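R.MvaI (Kocuria varians, PDB 2OA9) cleaves DNA as a monomeric restriction endonuclease that recognizes its target sequence asymmetrically. Local coordinates at residues G33-F38 against Y181-N185; F152-Q156 against V195-C199; R200-D206 against K238-Y242. All coordinates share one frame; numbering follows the deposited sequence.

Contact 1 of 3, residues G33-F38 against Y181-N185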
loop_
_atom_site.group_PDB
_atom_site.type_symbol
_atom_site.label_atom_id
_atom_site.label_comp_id
_atom_site.label_asym_id
_atom_site.label_seq_id
_atom_site.Cartn_x
_atom_site.Cartn_y
_atom_site.Cartn_z
ATOM N N GLY A 33 -4.562 -4.084 -21.366
ATOM C CA GLY A 33 -5.767 -4.705 -21.899
ATOM C C GLY A 33 -6.412 -5.779 -21.025
ATOM O O GLY A 33 -7.645 -5.819 -20.898
ATOM N N ILE A 34 -5.603 -6.648 -20.437
ATOM C CA ILE A 34 -6.104 -7.756 -19.630
ATOM C C ILE A 34 -6.875 -7.205 -18.431
ATOM O O ILE A 34 -8.014 -7.593 -18.186
ATOM C CB ILE A 34 -4.954 -8.692 -19.165
ATOM C CG1 ILE A 34 -4.380 -9.438 -20.380
ATOM C CG2 ILE A 34 -5.447 -9.679 -18.148
ATOM C CD1 ILE A 34 -3.068 -10.095 -20.129
ATOM N N GLY A 35 -6.251 -6.286 -17.708
ATOM C CA GLY A 35 -6.876 -5.708 -16.537
ATOM C C GLY A 35 -8.097 -4.862 -16.856
ATOM O O GLY A 35 -9.149 -4.969 -16.208
ATOM N N LYS A 36 -8.003 -4.021 -17.874
ATOM C CA LYS A 36 -9.113 -3.125 -18.188
ATOM C C LYS A 36 -10.339 -3.896 -18.690
ATOM O O LYS A 36 -11.476 -3.545 -18.389
ATOM C CB LYS A 36 -8.675 -2.074 -19.229
ATOM C CG LYS A 36 -9.722 -1.015 -19.598
ATOM C CD LYS A 36 -9.705 -0.665 -21.095
ATOM C CE LYS A 36 -11.107 -0.613 -21.690
ATOM N NZ LYS A 36 -12.047 0.220 -20.887
ATOM N N THR A 37 -10.110 -4.951 -19.459
ATOM C CA THR A 37 -11.208 -5.781 -19.908
ATOM C C THR A 37 -11.868 -6.413 -18.690
ATOM O O THR A 37 -13.083 -6.475 -18.627
ATOM C CB THR A 37 -10.733 -6.850 -20.879
ATOM O OG1 THR A 37 -10.249 -6.232 -22.082
ATOM C CG2 THR A 37 -11.879 -7.753 -21.328
ATOM N N PHE A 38 -11.067 -6.871 -17.725
ATOM C CA PHE A 38 -11.648 -7.439 -16.500
ATOM C C PHE A 38 -12.522 -6.412 -15.759
ATOM O O PHE A 38 -13.619 -6.731 -15.293
ATOM C CB PHE A 38 -10.527 -7.992 -15.603
ATOM C CG PHE A 38 -11.022 -8.812 -14.450
ATOM C CD1 PHE A 38 -11.141 -10.168 -14.561
ATOM C CD2 PHE A 38 -11.309 -8.230 -13.255
ATOM C CE1 PHE A 38 -11.562 -10.929 -13.510
ATOM C CE2 PHE A 38 -11.759 -9.002 -12.193
ATOM C CZ PHE A 38 -11.873 -10.352 -12.347
ATOM N N TYR A 181 -9.861 -11.703 -27.910
ATOM C CA TYR A 181 -10.539 -12.307 -26.762
ATOM C C TYR A 181 -9.567 -12.601 -25.625
ATOM O O TYR A 181 -8.415 -12.987 -25.864
ATOM C CB TYR A 181 -11.207 -13.624 -27.150
ATOM C CG TYR A 181 -12.207 -13.516 -28.275
ATOM C CD1 TYR A 181 -11.786 -13.512 -29.601
ATOM C CD2 TYR A 181 -13.570 -13.422 -28.014
ATOM C CE1 TYR A 181 -12.701 -13.413 -30.638
ATOM C CE2 TYR A 181 -14.483 -13.324 -29.039
ATOM C CZ TYR A 181 -14.043 -13.325 -30.344
ATOM O OH TYR A 181 -14.960 -13.216 -31.365
ATOM N N TYR A 182 -10.054 -12.423 -24.392
ATOM C CA TYR A 182 -9.333 -12.812 -23.184
ATOM C C TYR A 182 -10.158 -13.850 -22.440
ATOM O O TYR A 182 -11.411 -13.763 -22.398
ATOM C CB TYR A 182 -9.082 -11.631 -22.250
ATOM C CG TYR A 182 -8.050 -10.644 -22.727
ATOM C CD1 TYR A 182 -8.349 -9.301 -22.839
ATOM C CD2 TYR A 182 -6.767 -11.049 -23.035
ATOM C CE1 TYR A 182 -7.402 -8.385 -23.260
ATOM C CE2 TYR A 182 -5.804 -10.129 -23.484
ATOM C CZ TYR A 182 -6.139 -8.805 -23.585
ATOM O OH TYR A 182 -5.213 -7.879 -24.004
ATOM N N LYS A 183 -9.478 -14.792 -21.800
ATOM C CA LYS A 183 -10.099 -15.800 -20.948
ATOM C C LYS A 183 -9.327 -15.830 -19.632
ATOM O O LYS A 183 -8.109 -16.084 -19.650
ATOM C CB LYS A 183 -10.017 -17.165 -21.617
ATOM C CG LYS A 183 -10.716 -18.217 -20.829
ATOM C CD LYS A 183 -10.762 -19.512 -21.563
ATOM C CE LYS A 183 -11.383 -20.584 -20.691
ATOM N N TYR A 184 -10.000 -15.507 -18.540
ATOM C CA TYR A 184 -9.339 -15.384 -17.257
ATOM C C TYR A 184 -9.154 -16.713 -16.550
ATOM O O TYR A 184 -10.097 -17.492 -16.385
ATOM C CB TYR A 184 -10.111 -14.345 -16.406
ATOM C CG TYR A 184 -10.048 -12.968 -17.077
ATOM C CD1 TYR A 184 -11.051 -12.576 -17.949
ATOM C CD2 TYR A 184 -8.972 -12.124 -16.867
ATOM C CE1 TYR A 184 -10.963 -11.384 -18.626
ATOM C CE2 TYR A 184 -8.867 -10.935 -17.548
ATOM C CZ TYR A 184 -9.865 -10.560 -18.424
ATOM O OH TYR A 184 -9.767 -9.354 -19.102
ATOM N N ASN A 185 -7.939 -16.978 -16.128
ATOM C CA ASN A 185 -7.620 -18.225 -15.479
ATOM C C ASN A 185 -8.134 -18.277 -14.062
ATOM O O ASN A 185 -8.649 -19.303 -13.624
ATOM C CB ASN A 185 -6.098 -18.441 -15.431
ATOM C CG ASN A 185 -5.467 -18.446 -16.793
ATOM O OD1 ASN A 185 -5.950 -19.128 -17.703
ATOM N ND2 ASN A 185 -4.382 -17.675 -16.947
#
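Tyr184 drives its phenol end into the first turn of helix 33-49, where Tyr184 OH donates a hydrogen bond to Ile34 O at 2.6 Å. It approaches in the carbonyl plane on a lone pair. The same oxygen also takes the helical bond from Phe38 N, so two donors grip it. This is the densely packed half of the contact, built from the buried Thr37, Phe38 and Tyr184. Phe38, whose first torsion (chi1 -169°) swings the ring away from its own backbone N, turns its edge onto the face of Tyr184 in a T-shaped stack, with Phe38 CD1 over the ring centre and 3.7 Å from Tyr184 CD2. Thr37 CB adds to the crowding, 3.2 Å from Tyr184 OH.

The looser side is the partly exposed one, where Gly33 and the CG1 branch of Ile34 meet Tyr182. Ile34 CG1 makes a CH-pi contact over a face of that ring, 3.5 Å from Tyr182 CE2, while the other branch, CG2, reaches Tyr184. Thr37 OG1 lies at the Tyr182 edge but bonds elsewhere, to Gly33 O and to Thr26 of the neighbouring strand.

With a leucine in place of Tyr184, Ile34 O would probably keep only its helical partner, and the edge of Phe38 would lose its aromatic face. Ile15 and Val18 of helix 6-19 and Ile169 of strand 166-176 also pack against Phe38, as does Ile59, which takes part in a calcium site in another structure of this protein, though no calcium is bound here. The chemistry implies a largely apolar seam joining helix 33-49 to the mixed sheet of the PDDEXK-type fold, with one directed phenol bond that is likely to help set how the helix start sits on strand 179-192.

Contact 2 of 3, residues F152-Q156 against V195-C199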
loop_
_atom_site.group_PDB
_atom_site.type_symbol
_atom_site.label_atom_id
_atom_site.label_comp_id
_atom_site.label_asym_id
_atom_site.label_seq_id
_atom_site.Cartn_x
_atom_site.Cartn_y
_atom_site.Cartn_z
ATOM N N PHE A 152 -0.068 0.917 17.451
ATOM C CA PHE A 152 -0.754 -0.134 16.711
ATOM C C PHE A 152 -2.211 0.268 16.442
ATOM O O PHE A 152 -2.732 -0.024 15.383
ATOM C CB PHE A 152 -0.775 -1.467 17.480
ATOM C CG PHE A 152 0.489 -2.324 17.377
ATOM C CD1 PHE A 152 0.445 -3.671 17.717
ATOM C CD2 PHE A 152 1.692 -1.797 16.965
ATOM C CE1 PHE A 152 1.578 -4.463 17.649
ATOM C CE2 PHE A 152 2.822 -2.572 16.924
ATOM C CZ PHE A 152 2.776 -3.906 17.247
ATOM N N ASP A 153 -2.870 0.922 17.399
ATOM C CA ASP A 153 -4.278 1.283 17.211
ATOM C C ASP A 153 -4.460 2.275 16.071
ATOM O O ASP A 153 -5.426 2.182 15.322
ATOM C CB ASP A 153 -4.871 1.843 18.523
ATOM C CG ASP A 153 -5.105 0.752 19.552
ATOM O OD1 ASP A 153 -5.458 1.076 20.706
ATOM O OD2 ASP A 153 -4.949 -0.464 19.288
ATOM N N SER A 154 -3.525 3.204 15.918
ATOM C CA SER A 154 -3.593 4.167 14.835
ATOM C C SER A 154 -3.464 3.463 13.495
ATOM O O SER A 154 -4.140 3.823 12.540
ATOM C CB SER A 154 -2.555 5.275 14.981
ATOM O OG SER A 154 -1.225 4.876 14.661
ATOM N N LEU A 155 -2.568 2.490 13.436
ATOM C CA LEU A 155 -2.324 1.766 12.198
ATOM C C LEU A 155 -3.502 0.888 11.876
ATOM O O LEU A 155 -3.902 0.789 10.730
ATOM C CB LEU A 155 -1.030 0.941 12.292
ATOM C CG LEU A 155 0.227 1.791 12.489
ATOM C CD1 LEU A 155 1.390 0.839 12.680
ATOM C CD2 LEU A 155 0.485 2.787 11.374
ATOM N N GLN A 156 -4.077 0.266 12.899
ATOM C CA GLN A 156 -5.298 -0.511 12.743
ATOM C C GLN A 156 -6.450 0.323 12.183
ATOM O O GLN A 156 -7.151 -0.123 11.270
ATOM C CB GLN A 156 -5.720 -1.094 14.079
ATOM C CG GLN A 156 -6.934 -1.989 13.968
ATOM C CD GLN A 156 -6.709 -3.304 14.666
ATOM O OE1 GLN A 156 -6.238 -4.249 14.050
ATOM N NE2 GLN A 156 -7.005 -3.358 15.969
ATOM N N VAL A 195 -2.914 -5.565 11.426
ATOM C CA VAL A 195 -1.787 -4.792 11.913
ATOM C C VAL A 195 -0.598 -5.688 12.258
ATOM O O VAL A 195 0.520 -5.304 12.051
ATOM C CB VAL A 195 -2.181 -3.824 13.074
ATOM C CG1 VAL A 195 -2.567 -4.588 14.311
ATOM C CG2 VAL A 195 -1.051 -2.816 13.307
ATOM N N GLN A 196 -0.840 -6.878 12.780
ATOM C CA GLN A 196 0.244 -7.797 13.099
ATOM C C GLN A 196 1.018 -8.205 11.851
ATOM O O GLN A 196 2.242 -8.277 11.872
ATOM C CB GLN A 196 -0.284 -9.041 13.811
ATOM C CG GLN A 196 -0.691 -8.781 15.234
ATOM C CD GLN A 196 -2.050 -8.099 15.337
ATOM O OE1 GLN A 196 -2.872 -8.159 14.402
ATOM N NE2 GLN A 196 -2.291 -7.446 16.472
ATOM N N SER A 197 0.299 -8.443 10.754
ATOM C CA SER A 197 0.951 -8.836 9.504
ATOM C C SER A 197 1.707 -7.644 8.916
ATOM O O SER A 197 2.799 -7.786 8.372
ATOM C CB SER A 197 -0.083 -9.315 8.501
ATOM O OG SER A 197 -0.611 -10.564 8.826
ATOM N N LEU A 198 1.121 -6.463 9.051
ATOM C CA LEU A 198 1.782 -5.250 8.621
ATOM C C LEU A 198 3.111 -5.097 9.300
ATOM O O LEU A 198 4.111 -4.810 8.668
ATOM C CB LEU A 198 0.898 -4.037 8.910
ATOM C CG LEU A 198 1.509 -2.666 8.646
ATOM C CD1 LEU A 198 1.486 -2.418 7.167
ATOM C CD2 LEU A 198 0.777 -1.534 9.380
ATOM N N CYS A 199 3.111 -5.259 10.620
ATOM C CA CYS A 199 4.324 -5.098 11.383
ATOM C C CYS A 199 5.336 -6.207 11.093
ATOM O O CYS A 199 6.517 -5.915 11.032
ATOM C CB CYS A 199 4.002 -5.049 12.859
ATOM S SG CYS A 199 3.133 -3.525 13.346
#
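The Phe152 ring meets Cys199 SG and Val195 CG2 obliquely, both from the same side. The sulfur comes nearest, 3.7 Å from Phe152 CE2 at the far end of the ring, in a Cys sulfur-aromatic contact whose line to the centroid leans 34° off the ring normal. Val195 CG2 lies farther off, 4.4 Å from Phe152 CG. Ile125 and Val132, from two strands of the three-stranded antiparallel sheet, touch both Phe152 and Cys199. The other flat group, the carboxamide of the exposed Gln156, lays its oxygen against a methyl: Gln156 OE1 is 3.7 Å from Val195 CG1, reached through a bend at chi2.

Val195 contributes the largest share of the buried surface. Its CG2 is anti to the backbone N, and this branch enters the first turn of helix 152-162, 3.9 Å from both Phe152 O and Leu155 CB. The second branch, CG1, takes the crowded position between backbone N and carbonyl carbon (chi1 67°) and is thereby left to face the glutamine. Deeper in, Leu155 and Leu198 cross at about a right angle, Leu155 CD1 standing 4.1 Å from Leu198 CD2; both also touch Phe73 of strand 69-74.

The axes of the two short segments make an angle of 106°, and the first turns of both helices meet here. No hydrogen bond joins the two segments. The chemistry is that of branched aliphatic groups, a thiol and one ring, which implies that fit of shape, more than directed polar bonds, sets how these helices pack beside the sheet carrying Asp124 and Ile125, which bind calcium in another structure of this protein.

Contact 3 of 3, residues R200-D206 against K238-Y242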
loop_
_atom_site.group_PDB
_atom_site.type_symbol
_atom_site.label_atom_id
_atom_site.label_comp_id
_atom_site.label_asym_id
_atom_site.label_seq_id
_atom_site.Cartn_x
_atom_site.Cartn_y
_atom_site.Cartn_z
ATOM N N ARG A 200 4.883 -7.444 10.894
ATOM C CA ARG A 200 5.806 -8.504 10.474
ATOM C C ARG A 200 6.450 -8.159 9.143
ATOM O O ARG A 200 7.642 -8.321 8.936
ATOM C CB ARG A 200 5.130 -9.880 10.357
ATOM C CG ARG A 200 4.705 -10.498 11.660
ATOM C CD ARG A 200 4.161 -11.947 11.450
ATOM N NE ARG A 200 2.975 -12.056 10.569
ATOM C CZ ARG A 200 2.961 -12.315 9.219
ATOM N NH1 ARG A 200 4.054 -12.515 8.535
ATOM N NH2 ARG A 200 1.817 -12.405 8.544
ATOM N N GLY A 201 5.662 -7.608 8.245
ATOM C CA GLY A 201 6.168 -7.245 6.939
ATOM C C GLY A 201 7.209 -6.154 6.955
ATOM O O GLY A 201 8.152 -6.204 6.204
ATOM N N ILE A 202 7.039 -5.191 7.871
ATOM C CA ILE A 202 8.092 -4.204 8.113
ATOM C C ILE A 202 9.374 -4.864 8.638
ATOM O O ILE A 202 10.456 -4.652 8.111
ATOM C CB ILE A 202 7.570 -3.080 9.063
ATOM C CG1 ILE A 202 6.466 -2.275 8.377
ATOM C CG2 ILE A 202 8.743 -2.140 9.455
ATOM C CD1 ILE A 202 5.682 -1.363 9.296
ATOM N N GLU A 203 9.259 -5.719 9.665
ATOM C CA GLU A 203 10.419 -6.434 10.220
ATOM C C GLU A 203 11.156 -7.245 9.155
ATOM O O GLU A 203 12.378 -7.349 9.160
ATOM C CB GLU A 203 9.987 -7.452 11.304
ATOM C CG GLU A 203 9.324 -6.857 12.503
ATOM C CD GLU A 203 9.145 -7.878 13.614
ATOM O OE1 GLU A 203 8.626 -9.007 13.376
ATOM O OE2 GLU A 203 9.488 -7.541 14.767
ATOM N N ASN A 204 10.383 -7.852 8.259
ATOM C CA ASN A 204 10.927 -8.742 7.206
ATOM C C ASN A 204 11.625 -8.000 6.073
ATOM O O ASN A 204 12.341 -8.610 5.312
ATOM C CB ASN A 204 9.808 -9.583 6.612
ATOM C CG ASN A 204 9.209 -10.563 7.633
ATOM O OD1 ASN A 204 9.812 -10.820 8.675
ATOM N ND2 ASN A 204 8.037 -11.072 7.345
ATOM N N GLY A 205 11.412 -6.683 5.987
ATOM C CA GLY A 205 11.942 -5.831 4.939
ATOM C C GLY A 205 11.054 -5.734 3.718
ATOM O O GLY A 205 11.430 -5.127 2.718
ATOM N N ASP A 206 9.846 -6.278 3.795
ATOM C CA ASP A 206 8.892 -6.299 2.696
ATOM C C ASP A 206 7.947 -5.118 2.631
ATOM O O ASP A 206 7.398 -4.810 1.584
ATOM C CB ASP A 206 8.042 -7.599 2.750
ATOM C CG ASP A 206 8.826 -8.841 2.383
ATOM O OD1 ASP A 206 9.857 -8.791 1.678
ATOM O OD2 ASP A 206 8.419 -9.974 2.801
ATOM N N LYS A 238 3.940 -8.848 -3.468
ATOM C CA LYS A 238 4.323 -9.156 -2.126
ATOM C C LYS A 238 3.168 -9.131 -1.161
ATOM O O LYS A 238 3.153 -9.847 -0.162
ATOM C CB LYS A 238 5.386 -8.181 -1.713
ATOM C CG LYS A 238 6.191 -8.630 -0.565
ATOM C CD LYS A 238 7.614 -8.082 -0.648
ATOM C CE LYS A 238 8.432 -8.592 -1.832
ATOM N NZ LYS A 238 9.304 -9.746 -1.519
ATOM N N LEU A 239 2.174 -8.306 -1.427
ATOM C CA LEU A 239 0.971 -8.250 -0.610
ATOM C C LEU A 239 0.235 -9.604 -0.504
ATOM O O LEU A 239 -0.318 -9.919 0.548
ATOM C CB LEU A 239 0.032 -7.120 -1.053
ATOM C CG LEU A 239 -1.225 -6.917 -0.207
ATOM C CD1 LEU A 239 -0.905 -6.677 1.257
ATOM C CD2 LEU A 239 -2.015 -5.730 -0.797
ATOM N N LEU A 240 0.333 -10.471 -1.522
ATOM C CA LEU A 240 -0.234 -11.811 -1.470
ATOM C C LEU A 240 0.439 -12.717 -0.456
ATOM O O LEU A 240 -0.103 -13.752 -0.098
ATOM C CB LEU A 240 -0.214 -12.486 -2.848
ATOM C CG LEU A 240 -0.904 -11.676 -3.956
ATOM C CD1 LEU A 240 -0.831 -12.387 -5.258
ATOM C CD2 LEU A 240 -2.397 -11.389 -3.585
ATOM N N GLU A 241 1.608 -12.340 0.029
ATOM C CA GLU A 241 2.249 -13.079 1.136
ATOM C C GLU A 241 1.642 -12.750 2.489
ATOM O O GLU A 241 1.573 -13.592 3.388
ATOM C CB GLU A 241 3.748 -12.762 1.153
ATOM C CG GLU A 241 4.562 -13.185 2.393
ATOM C CD GLU A 241 6.037 -12.828 2.351
ATOM O OE1 GLU A 241 6.550 -12.475 1.290
ATOM O OE2 GLU A 241 6.706 -12.909 3.402
ATOM N N TYR A 242 1.198 -11.508 2.644
ATOM C CA TYR A 242 0.744 -10.984 3.938
ATOM C C TYR A 242 -0.766 -10.886 4.142
ATOM O O TYR A 242 -1.230 -10.911 5.283
ATOM C CB TYR A 242 1.323 -9.590 4.182
ATOM C CG TYR A 242 2.806 -9.652 4.362
ATOM C CD1 TYR A 242 3.370 -9.866 5.627
ATOM C CD2 TYR A 242 3.691 -9.585 3.267
ATOM C CE1 TYR A 242 4.709 -9.992 5.795
ATOM C CE2 TYR A 242 5.069 -9.698 3.419
ATOM C CZ TYR A 242 5.583 -9.896 4.702
ATOM O OH TYR A 242 6.892 -10.024 4.885
HETATM O O HOH W 1 5.414 -13.117 5.750
HETATM O O HOH W 2 2.563 -13.879 5.990
#
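Tyr242 lies across the last turn of helix 195-204, and its hydroxyl is gripped twice at the ring edge. Asn204 ND2 donates to Tyr242 OH at 2.9 Å, nearly straight (168°) and within its own amide plane. Tyr242 OH in turn donates to Asp206 OD2 at 2.6 Å, on the anti side of a carboxylate turned 75° from the ring. Gly201 CA comes within 3.3 Å of Tyr242 CE1, where a side chain would be tight.

Arg200 bends at chi3 and brings its guanidinium obliquely to the ring, the planes 19° apart. Two waters then carry it to Glu241: one links Arg200 NH1 to Glu241 OE2, the other Arg200 NH2 to Glu241 O. Lys238 crosses Asp206 at about a right angle; Lys238 NZ makes a long, weak hydrogen bond within a salt bridge to Asp206 OD1 at 3.4 Å, and this may partly offset the like charge of Glu241 OE2, 3.5 Å from Asp206 OD2.

Asp206 and Glu241 are both ligands of a cadmium ion in this crystal, consistent with two carboxylates lying so close. The turn that delivers Asp206 is a Schellman motif, with Gly205 at positive phi closing the helix.

In the fold
From the N terminus, helix 33-49 waits longest for its partner: contact 1 closes only when strand 179-192 returns, after 142 intervening residues. Before that, helix 152-162 has opened contact 2, which closes at helix 195-204, so contacts 1 and 2 cross along the chain. They lie on opposite sides of the chain's centre, their own centres 34 Å apart, with strand 179-192 leading directly into helix 195-204. That helix serves contact 2 with its start and contact 3 with its end; contact 3 follows in series, closing the loop through strands 207-215 and 225-235 at helix 236-242. Contact 1 ties helix 33-49 to the mixed sheet, while contacts 2 and 3 hold helices 152-162 and 236-242 against helix 195-204.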